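Local coordinates for protein phosphoserine phosphatase (Thermococcus onnurineus, PDB 4AP9) that probably hydrolyses L-phosphoserine to L-serine and phosphate, the last step of serine biosynthesis, with magnesium as cofactor, at residues A[11-16]-A[151-156]; A[65-70]-A[128-133]; A[105-110]-A[122-127]; A[141-146]-A[162-167]. All coordinates share one frame; numbering follows the deposited sequence.

Contact 1. Residues A[11-16]-A[151-156]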
loop_
_atom_site.group_PDB
_atom_site.type_symbol
_atom_site.label_atom_id
_atom_site.label_comp_id
_atom_site.label_asym_id
_atom_site.label_seq_id
_atom_site.Cartn_x
_atom_site.Cartn_y
_atom_site.Cartn_z
ATOM N N VAL A 11 -5.273 -19.788 -9.823
ATOM C CA VAL A 11 -4.193 -20.705 -9.535
ATOM C C VAL A 11 -4.656 -21.773 -8.563
ATOM O O VAL A 11 -5.271 -21.473 -7.546
ATOM C CB VAL A 11 -2.980 -19.954 -8.979
ATOM C CG1 VAL A 11 -1.883 -20.922 -8.583
ATOM C CG2 VAL A 11 -2.490 -18.959 -10.023
ATOM N N ALA A 12 -4.412 -23.021 -8.932
ATOM C CA ALA A 12 -4.657 -24.155 -8.052
ATOM C C ALA A 12 -3.304 -24.599 -7.512
ATOM O O ALA A 12 -2.481 -25.137 -8.262
ATOM C CB ALA A 12 -5.308 -25.281 -8.828
ATOM N N VAL A 13 -3.055 -24.346 -6.228
ATOM C CA VAL A 13 -1.797 -24.753 -5.588
ATOM C C VAL A 13 -2.048 -26.051 -4.838
ATOM O O VAL A 13 -2.982 -26.134 -4.028
ATOM C CB VAL A 13 -1.286 -23.693 -4.591
ATOM C CG1 VAL A 13 0.019 -24.138 -3.918
ATOM C CG2 VAL A 13 -1.075 -22.356 -5.295
ATOM N N ILE A 14 -1.229 -27.062 -5.127
ATOM C CA ILE A 14 -1.288 -28.315 -4.391
ATOM C C ILE A 14 -0.004 -28.562 -3.608
ATOM O O ILE A 14 1.080 -28.651 -4.196
ATOM C CB ILE A 14 -1.524 -29.527 -5.335
ATOM C CG1 ILE A 14 -2.789 -29.327 -6.176
ATOM C CG2 ILE A 14 -1.605 -30.824 -4.520
ATOM C CD1 ILE A 14 -2.897 -30.291 -7.318
ATOM N N ASP A 15 -0.126 -28.667 -2.284
ATOM C CA ASP A 15 0.980 -29.117 -1.446
ATOM C C ASP A 15 1.040 -30.632 -1.600
ATOM O O ASP A 15 0.110 -31.326 -1.198
ATOM C CB ASP A 15 0.739 -28.718 0.010
ATOM C CG ASP A 15 1.953 -28.942 0.892
ATOM O OD1 ASP A 15 3.081 -28.946 0.364
ATOM O OD2 ASP A 15 1.779 -29.117 2.122
ATOM N N ILE A 16 2.118 -31.128 -2.210
ATOM C CA ILE A 16 2.223 -32.511 -2.672
ATOM C C ILE A 16 2.031 -33.554 -1.573
ATOM O O ILE A 16 1.253 -34.492 -1.728
ATOM C CB ILE A 16 3.582 -32.740 -3.370
ATOM C CG1 ILE A 16 3.650 -31.894 -4.638
ATOM C CG2 ILE A 16 3.777 -34.214 -3.729
ATOM C CD1 ILE A 16 5.025 -31.870 -5.285
ATOM N N GLY A 151 -3.711 -12.622 -8.496
ATOM C CA GLY A 151 -4.936 -13.296 -8.862
ATOM C C GLY A 151 -5.514 -14.083 -7.706
ATOM O O GLY A 151 -5.103 -13.909 -6.550
ATOM N N PHE A 152 -6.465 -14.951 -8.026
ATOM C CA PHE A 152 -7.139 -15.789 -7.031
ATOM C C PHE A 152 -6.466 -17.141 -6.857
ATOM O O PHE A 152 -5.828 -17.636 -7.769
ATOM C CB PHE A 152 -8.608 -15.953 -7.402
ATOM C CG PHE A 152 -9.391 -14.686 -7.240
ATOM C CD1 PHE A 152 -9.949 -14.363 -6.022
ATOM C CD2 PHE A 152 -9.532 -13.805 -8.297
ATOM C CE1 PHE A 152 -10.667 -13.176 -5.853
ATOM C CE2 PHE A 152 -10.240 -12.624 -8.139
ATOM C CZ PHE A 152 -10.802 -12.310 -6.914
ATOM N N ILE A 153 -6.598 -17.732 -5.676
ATOM C CA ILE A 153 -5.924 -18.994 -5.399
ATOM C C ILE A 153 -6.823 -20.005 -4.718
ATOM O O ILE A 153 -7.478 -19.692 -3.723
ATOM C CB ILE A 153 -4.738 -18.762 -4.466
ATOM C CG1 ILE A 153 -3.698 -17.843 -5.127
ATOM C CG2 ILE A 153 -4.123 -20.105 -4.042
ATOM C CD1 ILE A 153 -2.609 -17.380 -4.143
ATOM N N LEU A 154 -6.863 -21.213 -5.266
ATOM C CA LEU A 154 -7.444 -22.341 -4.557
ATOM C C LEU A 154 -6.265 -23.177 -4.063
ATOM O O LEU A 154 -5.431 -23.593 -4.862
ATOM C CB LEU A 154 -8.306 -23.160 -5.511
ATOM C CG LEU A 154 -8.686 -24.577 -5.078
ATOM C CD1 LEU A 154 -9.637 -24.530 -3.868
ATOM C CD2 LEU A 154 -9.326 -25.298 -6.244
ATOM N N ALA A 155 -6.193 -23.422 -2.758
ATOM C CA ALA A 155 -5.100 -24.200 -2.197
ATOM C C ALA A 155 -5.629 -25.527 -1.700
ATOM O O ALA A 155 -6.724 -25.603 -1.145
ATOM C CB ALA A 155 -4.428 -23.445 -1.071
HETATM N N MSE A 156 -4.860 -26.577 -1.956
HETATM C CA MSE A 156 -5.176 -27.911 -1.483
HETATM C C MSE A 156 -3.937 -28.410 -0.769
HETATM O O MSE A 156 -2.811 -28.210 -1.244
HETATM C CB MSE A 156 -5.525 -28.817 -2.661
HETATM C CG MSE A 156 -6.857 -28.469 -3.312
HETATM SE SE MSE A 156 -6.955 -28.981 -5.188
HETATM C CE MSE A 156 -5.890 -27.504 -5.909
#

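Contact 2. Residues A[65-70]-A[128-133]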
loop_
_atom_site.group_PDB
_atom_site.type_symbol
_atom_site.label_atom_id
_atom_site.label_comp_id
_atom_site.label_asym_id
_atom_site.label_seq_id
_atom_site.Cartn_x
_atom_site.Cartn_y
_atom_site.Cartn_z
ATOM N N GLY A 65 26.166 -36.291 5.262
ATOM C CA GLY A 65 27.059 -37.354 4.841
ATOM C C GLY A 65 26.412 -38.504 4.093
ATOM O O GLY A 65 27.111 -39.307 3.468
ATOM N N ILE A 66 25.086 -38.600 4.144
ATOM C CA ILE A 66 24.422 -39.725 3.515
ATOM C C ILE A 66 24.683 -39.692 2.003
ATOM O O ILE A 66 24.719 -38.624 1.393
ATOM C CB ILE A 66 22.909 -39.755 3.860
ATOM C CG1 ILE A 66 22.335 -41.155 3.646
ATOM C CG2 ILE A 66 22.134 -38.717 3.064
ATOM C CD1 ILE A 66 21.182 -41.463 4.568
ATOM N N ASP A 67 24.916 -40.853 1.404
ATOM C CA ASP A 67 25.281 -40.893 -0.003
ATOM C C ASP A 67 24.154 -40.401 -0.906
ATOM O O ASP A 67 22.986 -40.652 -0.634
ATOM C CB ASP A 67 25.684 -42.307 -0.416
ATOM C CG ASP A 67 26.306 -42.342 -1.790
ATOM O OD1 ASP A 67 27.483 -41.940 -1.899
ATOM O OD2 ASP A 67 25.614 -42.739 -2.754
ATOM N N GLU A 68 24.505 -39.716 -1.991
ATOM C CA GLU A 68 23.509 -39.290 -2.971
ATOM C C GLU A 68 22.658 -40.461 -3.502
ATOM O O GLU A 68 21.463 -40.312 -3.758
ATOM C CB GLU A 68 24.188 -38.559 -4.131
ATOM C CG GLU A 68 23.224 -37.846 -5.056
ATOM C CD GLU A 68 23.943 -36.886 -5.986
ATOM O OE1 GLU A 68 25.195 -36.919 -6.012
ATOM O OE2 GLU A 68 23.262 -36.098 -6.681
ATOM N N GLY A 69 23.265 -41.631 -3.671
ATOM C CA GLY A 69 22.520 -42.779 -4.162
ATOM C C GLY A 69 21.421 -43.222 -3.207
ATOM O O GLY A 69 20.308 -43.555 -3.637
ATOM N N THR A 70 21.731 -43.222 -1.914
ATOM C CA THR A 70 20.768 -43.591 -0.880
ATOM C C THR A 70 19.626 -42.592 -0.888
ATOM O O THR A 70 18.453 -42.952 -0.762
ATOM C CB THR A 70 21.417 -43.575 0.520
ATOM O OG1 THR A 70 22.535 -44.469 0.544
ATOM C CG2 THR A 70 20.417 -43.977 1.598
ATOM N N ASP A 128 30.912 -34.051 -3.349
ATOM C CA ASP A 128 31.556 -35.344 -3.548
ATOM C C ASP A 128 30.595 -36.487 -3.259
ATOM O O ASP A 128 30.960 -37.475 -2.612
ATOM C CB ASP A 128 32.795 -35.463 -2.669
ATOM C CG ASP A 128 33.865 -34.455 -3.039
ATOM O OD1 ASP A 128 33.941 -34.084 -4.237
ATOM O OD2 ASP A 128 34.615 -34.029 -2.132
ATOM N N GLY A 129 29.360 -36.327 -3.729
ATOM C CA GLY A 129 28.359 -37.375 -3.677
ATOM C C GLY A 129 27.731 -37.595 -2.316
ATOM O O GLY A 129 26.948 -38.523 -2.146
ATOM N N LYS A 130 28.063 -36.743 -1.354
ATOM C CA LYS A 130 27.530 -36.882 0.000
ATOM C C LYS A 130 26.693 -35.666 0.408
ATOM O O LYS A 130 27.058 -34.517 0.123
ATOM C CB LYS A 130 28.662 -37.081 0.997
ATOM C CG LYS A 130 29.675 -38.135 0.585
ATOM C CD LYS A 130 29.027 -39.499 0.490
ATOM C CE LYS A 130 30.093 -40.571 0.263
ATOM N NZ LYS A 130 29.491 -41.923 0.127
ATOM N N PHE A 131 25.576 -35.931 1.083
ATOM C CA PHE A 131 24.623 -34.880 1.443
ATOM C C PHE A 131 25.246 -33.909 2.433
ATOM O O PHE A 131 25.736 -34.306 3.493
ATOM C CB PHE A 131 23.339 -35.500 2.012
ATOM C CG PHE A 131 22.284 -34.498 2.398
ATOM C CD1 PHE A 131 21.429 -33.968 1.445
ATOM C CD2 PHE A 131 22.138 -34.101 3.721
ATOM C CE1 PHE A 131 20.435 -33.054 1.801
ATOM C CE2 PHE A 131 21.158 -33.177 4.083
ATOM C CZ PHE A 131 20.307 -32.661 3.120
ATOM N N GLN A 132 25.221 -32.627 2.089
ATOM C CA GLN A 132 25.772 -31.605 2.977
ATOM C C GLN A 132 24.733 -30.720 3.668
ATOM O O GLN A 132 24.974 -30.245 4.769
ATOM C CB GLN A 132 26.781 -30.722 2.231
ATOM C CG GLN A 132 28.112 -31.393 1.981
ATOM C CD GLN A 132 28.515 -32.313 3.109
ATOM O OE1 GLN A 132 28.510 -31.929 4.283
ATOM N NE2 GLN A 132 28.858 -33.549 2.761
ATOM N N GLY A 133 23.589 -30.493 3.029
ATOM C CA GLY A 133 22.581 -29.620 3.609
ATOM C C GLY A 133 21.441 -29.304 2.661
ATOM O O GLY A 133 21.299 -29.939 1.607
HETATM O O HOH W 1 28.159 -40.694 -3.976
#

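Contact 3. Residues A[105-110]-A[122-127]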
loop_
_atom_site.group_PDB
_atom_site.type_symbol
_atom_site.label_atom_id
_atom_site.label_comp_id
_atom_site.label_asym_id
_atom_site.label_seq_id
_atom_site.Cartn_x
_atom_site.Cartn_y
_atom_site.Cartn_z
ATOM N N PHE A 105 12.397 -32.221 -0.947
ATOM C CA PHE A 105 13.381 -32.082 -2.022
ATOM C C PHE A 105 12.901 -32.333 -3.451
ATOM O O PHE A 105 12.272 -33.352 -3.734
ATOM C CB PHE A 105 14.550 -33.022 -1.680
ATOM C CG PHE A 105 15.212 -32.711 -0.365
ATOM C CD1 PHE A 105 16.153 -31.705 -0.268
ATOM C CD2 PHE A 105 14.890 -33.425 0.783
ATOM C CE1 PHE A 105 16.754 -31.414 0.931
ATOM C CE2 PHE A 105 15.498 -33.134 1.988
ATOM C CZ PHE A 105 16.424 -32.126 2.066
ATOM N N GLU A 106 13.194 -31.398 -4.353
ATOM C CA GLU A 106 12.839 -31.562 -5.760
ATOM C C GLU A 106 13.416 -32.842 -6.342
ATOM O O GLU A 106 12.823 -33.447 -7.236
ATOM C CB GLU A 106 13.334 -30.373 -6.594
ATOM C CG GLU A 106 12.481 -29.113 -6.410
ATOM C CD GLU A 106 12.695 -28.088 -7.513
ATOM O OE1 GLU A 106 13.561 -28.329 -8.390
ATOM O OE2 GLU A 106 11.983 -27.046 -7.502
ATOM N N GLU A 107 14.583 -33.238 -5.837
ATOM C CA GLU A 107 15.321 -34.372 -6.370
ATOM C C GLU A 107 14.550 -35.664 -6.106
ATOM O O GLU A 107 14.509 -36.572 -6.946
ATOM C CB GLU A 107 16.737 -34.416 -5.766
ATOM C CG GLU A 107 17.623 -33.177 -6.100
ATOM C CD GLU A 107 17.507 -32.020 -5.083
ATOM O OE1 GLU A 107 16.538 -31.980 -4.299
ATOM O OE2 GLU A 107 18.416 -31.161 -5.049
ATOM N N VAL A 108 13.917 -35.721 -4.944
ATOM C CA VAL A 108 13.094 -36.862 -4.570
ATOM C C VAL A 108 11.684 -36.802 -5.188
ATOM O O VAL A 108 11.092 -37.834 -5.524
ATOM C CB VAL A 108 13.004 -36.958 -3.048
ATOM C CG1 VAL A 108 12.006 -38.002 -2.631
ATOM C CG2 VAL A 108 14.372 -37.286 -2.483
ATOM N N LEU A 109 11.158 -35.596 -5.356
ATOM C CA LEU A 109 9.799 -35.435 -5.881
ATOM C C LEU A 109 9.812 -35.259 -7.396
ATOM O O LEU A 109 8.837 -34.819 -8.002
ATOM C CB LEU A 109 9.097 -34.259 -5.204
ATOM C CG LEU A 109 8.781 -34.484 -3.722
ATOM C CD1 LEU A 109 8.164 -33.229 -3.099
ATOM C CD2 LEU A 109 7.865 -35.695 -3.532
ATOM N N GLU A 110 10.928 -35.628 -7.996
ATOM C CA GLU A 110 11.110 -35.524 -9.434
ATOM C C GLU A 110 9.941 -36.073 -10.284
ATOM O O GLU A 110 9.605 -35.499 -11.326
ATOM C CB GLU A 110 12.444 -36.172 -9.809
ATOM C CG GLU A 110 12.834 -35.987 -11.249
ATOM C CD GLU A 110 12.253 -37.057 -12.136
ATOM O OE1 GLU A 110 11.712 -38.049 -11.592
ATOM O OE2 GLU A 110 12.330 -36.900 -13.376
ATOM N N ASN A 122 12.199 -27.427 -2.209
ATOM C CA ASN A 122 13.555 -27.125 -1.774
ATOM C C ASN A 122 14.545 -28.017 -2.520
ATOM O O ASN A 122 14.134 -28.854 -3.309
ATOM C CB ASN A 122 13.646 -27.249 -0.256
ATOM C CG ASN A 122 12.946 -26.096 0.448
ATOM O OD1 ASN A 122 13.006 -24.961 -0.024
ATOM N ND2 ASN A 122 12.260 -26.378 1.550
ATOM N N ARG A 123 15.841 -27.801 -2.339
ATOM C CA ARG A 123 16.816 -28.615 -3.068
ATOM C C ARG A 123 17.889 -29.100 -2.119
ATOM O O ARG A 123 18.013 -28.595 -0.998
ATOM C CB ARG A 123 17.430 -27.844 -4.256
ATOM C CG ARG A 123 16.477 -27.737 -5.459
ATOM C CD ARG A 123 17.068 -26.938 -6.655
ATOM N NE ARG A 123 16.085 -26.889 -7.734
ATOM C CZ ARG A 123 15.998 -25.944 -8.670
ATOM N NH1 ARG A 123 16.850 -24.927 -8.694
ATOM N NH2 ARG A 123 15.042 -26.018 -9.590
ATOM N N ALA A 124 18.661 -30.092 -2.564
ATOM C CA ALA A 124 19.706 -30.669 -1.726
ATOM C C ALA A 124 21.103 -30.217 -2.144
ATOM O O ALA A 124 21.346 -29.888 -3.305
ATOM C CB ALA A 124 19.609 -32.183 -1.773
ATOM N N ILE A 125 22.018 -30.202 -1.182
ATOM C CA ILE A 125 23.400 -29.840 -1.445
ATOM C C ILE A 125 24.251 -31.097 -1.333
ATOM O O ILE A 125 24.293 -31.738 -0.292
ATOM C CB ILE A 125 23.889 -28.777 -0.449
ATOM C CG1 ILE A 125 23.018 -27.522 -0.551
ATOM C CG2 ILE A 125 25.367 -28.418 -0.700
ATOM C CD1 ILE A 125 23.174 -26.585 0.612
ATOM N N PHE A 126 24.905 -31.458 -2.428
ATOM C CA PHE A 126 25.807 -32.602 -2.421
ATOM C C PHE A 126 27.225 -32.145 -2.704
ATOM O O PHE A 126 27.454 -31.315 -3.577
ATOM C CB PHE A 126 25.357 -33.658 -3.429
ATOM C CG PHE A 126 24.123 -34.404 -3.003
ATOM C CD1 PHE A 126 24.205 -35.396 -2.040
ATOM C CD2 PHE A 126 22.887 -34.095 -3.537
ATOM C CE1 PHE A 126 23.080 -36.082 -1.627
ATOM C CE2 PHE A 126 21.751 -34.776 -3.125
ATOM C CZ PHE A 126 21.854 -35.773 -2.167
ATOM N N GLU A 127 28.167 -32.668 -1.932
ATOM C CA GLU A 127 29.583 -32.412 -2.166
ATOM C C GLU A 127 30.275 -33.759 -2.219
ATOM O O GLU A 127 30.205 -34.532 -1.266
ATOM C CB GLU A 127 30.166 -31.549 -1.047
ATOM C CG GLU A 127 29.616 -30.118 -1.039
ATOM C CD GLU A 127 29.986 -29.330 0.215
ATOM O OE1 GLU A 127 30.839 -29.802 1.006
ATOM O OE2 GLU A 127 29.409 -28.229 0.406
#

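Contact 4. Residues A[141-146]-A[162-167]. With 1PS (3-pyridinium-1-ylpropane-1-sulfonate), chain F.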
loop_
_atom_site.group_PDB
_atom_site.type_symbol
_atom_site.label_atom_id
_atom_site.label_comp_id
_atom_site.label_asym_id
_atom_site.label_seq_id
_atom_site.Cartn_x
_atom_site.Cartn_y
_atom_site.Cartn_z
ATOM N N LYS A 141 5.413 -21.912 2.942
ATOM C CA LYS A 141 4.443 -22.028 1.852
ATOM C C LYS A 141 3.536 -20.815 1.692
ATOM O O LYS A 141 3.170 -20.456 0.569
ATOM C CB LYS A 141 3.632 -23.320 1.971
ATOM C CG LYS A 141 4.490 -24.556 1.730
ATOM C CD LYS A 141 3.893 -25.807 2.354
ATOM C CE LYS A 141 4.853 -26.989 2.196
ATOM N NZ LYS A 141 4.355 -28.243 2.859
ATOM N N GLY A 142 3.184 -20.169 2.798
ATOM C CA GLY A 142 2.443 -18.929 2.703
ATOM C C GLY A 142 3.233 -17.859 1.970
ATOM O O GLY A 142 2.690 -17.152 1.105
ATOM N N GLU A 143 4.518 -17.728 2.307
ATOM C CA GLU A 143 5.341 -16.711 1.659
ATOM C C GLU A 143 5.432 -17.007 0.177
ATOM O O GLU A 143 5.367 -16.097 -0.655
ATOM C CB GLU A 143 6.755 -16.663 2.252
ATOM C CG GLU A 143 6.853 -15.933 3.563
ATOM C CD GLU A 143 6.265 -14.538 3.495
ATOM O OE1 GLU A 143 6.793 -13.693 2.743
ATOM O OE2 GLU A 143 5.276 -14.298 4.203
ATOM N N PHE A 144 5.566 -18.288 -0.159
ATOM C CA PHE A 144 5.663 -18.671 -1.561
ATOM C C PHE A 144 4.425 -18.246 -2.355
ATOM O O PHE A 144 4.536 -17.814 -3.501
ATOM C CB PHE A 144 5.874 -20.176 -1.729
ATOM C CG PHE A 144 5.920 -20.607 -3.160
ATOM C CD1 PHE A 144 7.003 -20.272 -3.955
ATOM C CD2 PHE A 144 4.877 -21.320 -3.717
ATOM C CE1 PHE A 144 7.037 -20.652 -5.291
ATOM C CE2 PHE A 144 4.916 -21.707 -5.054
ATOM C CZ PHE A 144 6.002 -21.368 -5.827
ATOM N N LEU A 145 3.252 -18.382 -1.750
ATOM C CA LEU A 145 1.998 -18.013 -2.419
ATOM C C LEU A 145 1.902 -16.542 -2.838
ATOM O O LEU A 145 1.106 -16.206 -3.713
ATOM C CB LEU A 145 0.783 -18.396 -1.571
ATOM C CG LEU A 145 0.030 -19.675 -1.961
ATOM C CD1 LEU A 145 0.941 -20.888 -1.949
ATOM C CD2 LEU A 145 -1.187 -19.901 -1.061
ATOM N N LYS A 146 2.695 -15.679 -2.210
ATOM C CA LYS A 146 2.759 -14.267 -2.598
ATOM C C LYS A 146 3.133 -14.102 -4.069
ATOM O O LYS A 146 2.889 -13.059 -4.669
ATOM C CB LYS A 146 3.762 -13.507 -1.727
ATOM C CG LYS A 146 3.343 -13.318 -0.282
ATOM C CD LYS A 146 4.402 -12.523 0.467
ATOM C CE LYS A 146 3.969 -12.189 1.883
ATOM N NZ LYS A 146 5.041 -11.473 2.649
ATOM N N ASP A 162 -0.097 -25.472 6.728
ATOM C CA ASP A 162 -0.553 -24.835 7.964
ATOM C C ASP A 162 -1.415 -23.621 7.670
ATOM O O ASP A 162 -1.769 -23.353 6.516
ATOM C CB ASP A 162 0.633 -24.416 8.837
ATOM C CG ASP A 162 1.529 -23.373 8.156
ATOM O OD1 ASP A 162 1.181 -22.878 7.053
ATOM O OD2 ASP A 162 2.585 -23.056 8.730
ATOM N N ALA A 163 -1.743 -22.869 8.717
ATOM C CA ALA A 163 -2.652 -21.738 8.549
ATOM C C ALA A 163 -2.029 -20.675 7.658
ATOM O O ALA A 163 -2.728 -19.972 6.942
ATOM C CB ALA A 163 -3.026 -21.145 9.902
ATOM N N LYS A 164 -0.709 -20.547 7.713
ATOM C CA LYS A 164 -0.021 -19.517 6.937
ATOM C C LYS A 164 -0.303 -19.693 5.445
ATOM O O LYS A 164 -0.585 -18.735 4.728
ATOM C CB LYS A 164 1.489 -19.571 7.205
ATOM C CG LYS A 164 2.263 -18.344 6.725
ATOM C CD LYS A 164 3.632 -18.248 7.402
ATOM C CE LYS A 164 4.274 -16.882 7.142
ATOM N NZ LYS A 164 5.519 -16.643 7.965
HETATM N N MSE A 165 -0.239 -20.930 4.981
HETATM C CA MSE A 165 -0.492 -21.203 3.570
HETATM C C MSE A 165 -1.945 -20.947 3.212
HETATM O O MSE A 165 -2.251 -20.284 2.224
HETATM C CB MSE A 165 -0.112 -22.634 3.214
HETATM C CG MSE A 165 -0.188 -22.889 1.740
HETATM SE SE MSE A 165 -0.064 -24.775 1.265
HETATM C CE MSE A 165 -0.405 -24.618 -0.592
ATOM N N PHE A 166 -2.855 -21.455 4.034
ATOM C CA PHE A 166 -4.274 -21.337 3.714
ATOM C C PHE A 166 -4.800 -19.908 3.856
ATOM O O PHE A 166 -5.751 -19.525 3.173
ATOM C CB PHE A 166 -5.100 -22.310 4.561
ATOM C CG PHE A 166 -5.026 -23.719 4.088
ATOM C CD1 PHE A 166 -5.607 -24.088 2.881
ATOM C CD2 PHE A 166 -4.387 -24.689 4.846
ATOM C CE1 PHE A 166 -5.547 -25.395 2.434
ATOM C CE2 PHE A 166 -4.331 -26.000 4.405
ATOM C CZ PHE A 166 -4.911 -26.356 3.196
ATOM N N GLU A 167 -4.187 -19.120 4.734
ATOM C CA GLU A 167 -4.567 -17.715 4.876
ATOM C C GLU A 167 -4.409 -16.970 3.552
ATOM O O GLU A 167 -5.132 -16.007 3.274
ATOM C CB GLU A 167 -3.728 -17.029 5.960
ATOM C CG GLU A 167 -4.455 -16.799 7.287
ATOM C CD GLU A 167 -3.584 -16.066 8.312
ATOM O OE1 GLU A 167 -2.334 -16.156 8.221
ATOM O OE2 GLU A 167 -4.149 -15.393 9.206
HETATM N N1 1PS F . 4.398 -26.293 9.291
HETATM C C1 1PS F . 4.588 -25.911 10.560
HETATM C C2 1PS F . 3.979 -26.596 11.602
HETATM C C3 1PS F . 3.615 -27.341 8.991
HETATM C C4 1PS F . 2.963 -28.060 9.984
HETATM C C5 1PS F . 3.148 -27.690 11.322
HETATM C C6 1PS F . 5.082 -25.573 8.248
HETATM C C7 1PS F . 4.621 -26.020 6.899
HETATM C C8 1PS F . 5.780 -26.293 5.979
HETATM S S1 1PS F . 6.366 -24.758 5.317
HETATM O O1 1PS F . 6.994 -25.037 4.013
HETATM O O2 1PS F . 7.399 -24.207 6.176
HETATM O O3 1PS F . 5.261 -23.847 5.274
HETATM O O HOH W 2 3.097 -21.406 5.219
#

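Contact 1. Residues A[11-16]-A[151-156]
Val11 to Asp15 and Ile153 to Met156 are neighbouring parallel strands at the centre of the Rossmann-like sheet of the haloacid dehalogenase fold, with axes 4.7 Å apart and running 18° from exact alignment. The ladder has five backbone bonds: Val11 N to Phe152 O, Leu154 N to Val11 O (2.8 Å), Val13 N to Leu154 O, Met156 N to Val13 O and Asp15 N to Met156 O. On one face Val13 CG2 meets Ile153 CG2 at 4.0 Å. On the other, selenomethionine Met156 folds back at its last torsion (chi3 -77°), which puts CE 3.6 Å from Ile14 CG1 and 3.7 Å from Ala12 CB. Leu91 of helix 82-93 packs on all three of these side chains, while strand 97-102 pairs with the second edge of strand 11-15. Because both faces carry buried hydrocarbon, the peptide groups that point across the gap depend on one another for their hydrogen bonds.

Contact 2. Residues A[65-70]-A[128-133]
Ile66 CG2 approaches the ring of Phe131 obliquely and packs on Phe131 CB at 3.6 Å, while the backbone N of Gly133 lies over one face of that ring, 3.7 Å above the plane and offset toward the rim. Phe71, from the helix that begins at Glu68, brings its ring against that of Phe131 with the planes about 15° apart. The second flat group is the Asp67 carboxylate. Lys130 NZ meets its OD1 on the anti side at 2.9 Å in a salt bridge; the lysine chain, bent at chi2 (-63°), carries NZ to it. Gly69 N reaches OD2 from above the carboxylate plane at 2.8 Å. Asp67 is at the N-cap position of helix 68-73, and this is its capping bond. The opposing segment is the turn and second strand of the hairpin formed by 118-127 and 130-135, and a single bridge pairs Asp67 with Lys130. Gly65 N to Phe131 O (2.7 Å, 175° at the hydrogen), Phe131 N to Ile66 O and Glu68 N to Gly129 O (2.7 Å) join the backbones. Replacing Asp67 by an alanine is likely to leave the Lys130 ammonium without its carboxylate and Gly69 N without its capping acceptor. A water donates both to Asp67 OD1 and, at 3.1 Å, to Gly129 O.

Contact 3. Residues A[105-110]-A[122-127]
Phe105 and Asn122 form a parallel bridge where the chain, leaving strand 97-102 of the Rossmann-like sheet, starts its crossover to the adjacent strand 118-127. The backbone part of the contact is one bond, Glu106 N to Asn122 O at 2.9 Å, with Phe105 CA lying close to the same oxygen. The ionic part joins Glu106 to Arg123, which grips it side-on with two nitrogens: NE and NH2 both donate to OE1, each at 3.0 Å. OE1 lies at the edge of the guanidinium, close to its plane, but the carboxylate is turned 81° against it. NE comes from well above the carboxylate plane, and NH2 arrives on the syn side from the same face. Arg137 and Ala121 N engage the other oxygen, OE2, so both oxygens of this buried carboxylate are satisfied. Aromatic packing falls to Phe105: its ring edge meets Arg123 C, 3.6 Å from CD1, and the apolar touch is CD1 to Ala124 CB at 3.8 Å; Phe71 and Phe25 meet the same ring edge-to-face. The last kind is side chain to backbone. Bent at chi2 (90°), Glu107 turns its carboxylate toward the strand, and OE2 accepts from Ala124 N on its syn side at 2.7 Å, with 174° at the hydrogen.

Contact 4. Residues A[141-146]-A[162-167]
Lys141 CB rests against selenomethionine Met165, 3.9 Å from its CG, and from there the extended chain runs alongside the sulfonate of the bound 3-pyridinium-1-ylpropane-1-sulfonate. CG approaches sulfonate O1 at 3.4 Å, CD follows the same oxygen, and CE lies 3.4 Å from it and also near the propyl carbon C8. At the tip, NZ has C8 for a neighbour but bonds to Asp15 and to the carbonyl of Tyr160. The bond from Lys141 to the ligand comes from its backbone instead: N donates to O3 at 3.0 Å, nearly straight (176°). Helices 141-145 and 163-168 precede and follow strand 153-157 in this Rossmann-like fold. The axes of 141-145 and 163-167 lie 20° from parallel, and the N-terminal ends of both lie beside the ligand, through Lys141 N and Asp162. Asp162 caps the second helix, OD1 accepting from Met165 N, while its OD2 lies 3.6 Å from ligand C6. A water accepts from Gly142 N at 2.7 Å. Gly142 CA sits 3.8 Å from Met165 CA; any CB on it would run into Lys164 CG. With an alanine in place of Lys141, Asp15 and the Tyr160 carbonyl would probably lose the ammonium they share, and a gap would open along the sulfonate. One turn on, Leu145 CD2 packs against Met165 O at 3.5 Å.

How the contacts relate
From the N terminus, the chain lays down 11-16, then 65-70 and 105-110, before anything closes. Contact 3 closes first, when 122-127 returns beside 105-110, and contact 2 follows at once as 128-133 meets 65-70. Contact 3 is thus nested in contact 2, and both lie inside the long loop that 151-156 closes as contact 1. Contact 4 opens at 141-146, before that closure, and ends at 162-167 after it, so it crosses contact 1; their centres are 10 Å apart. Contacts 2 and 3 share the hairpin at one edge of the sheet, contact 1 joins its central strands, and contact 4 pairs two helices packed against strand 11-15.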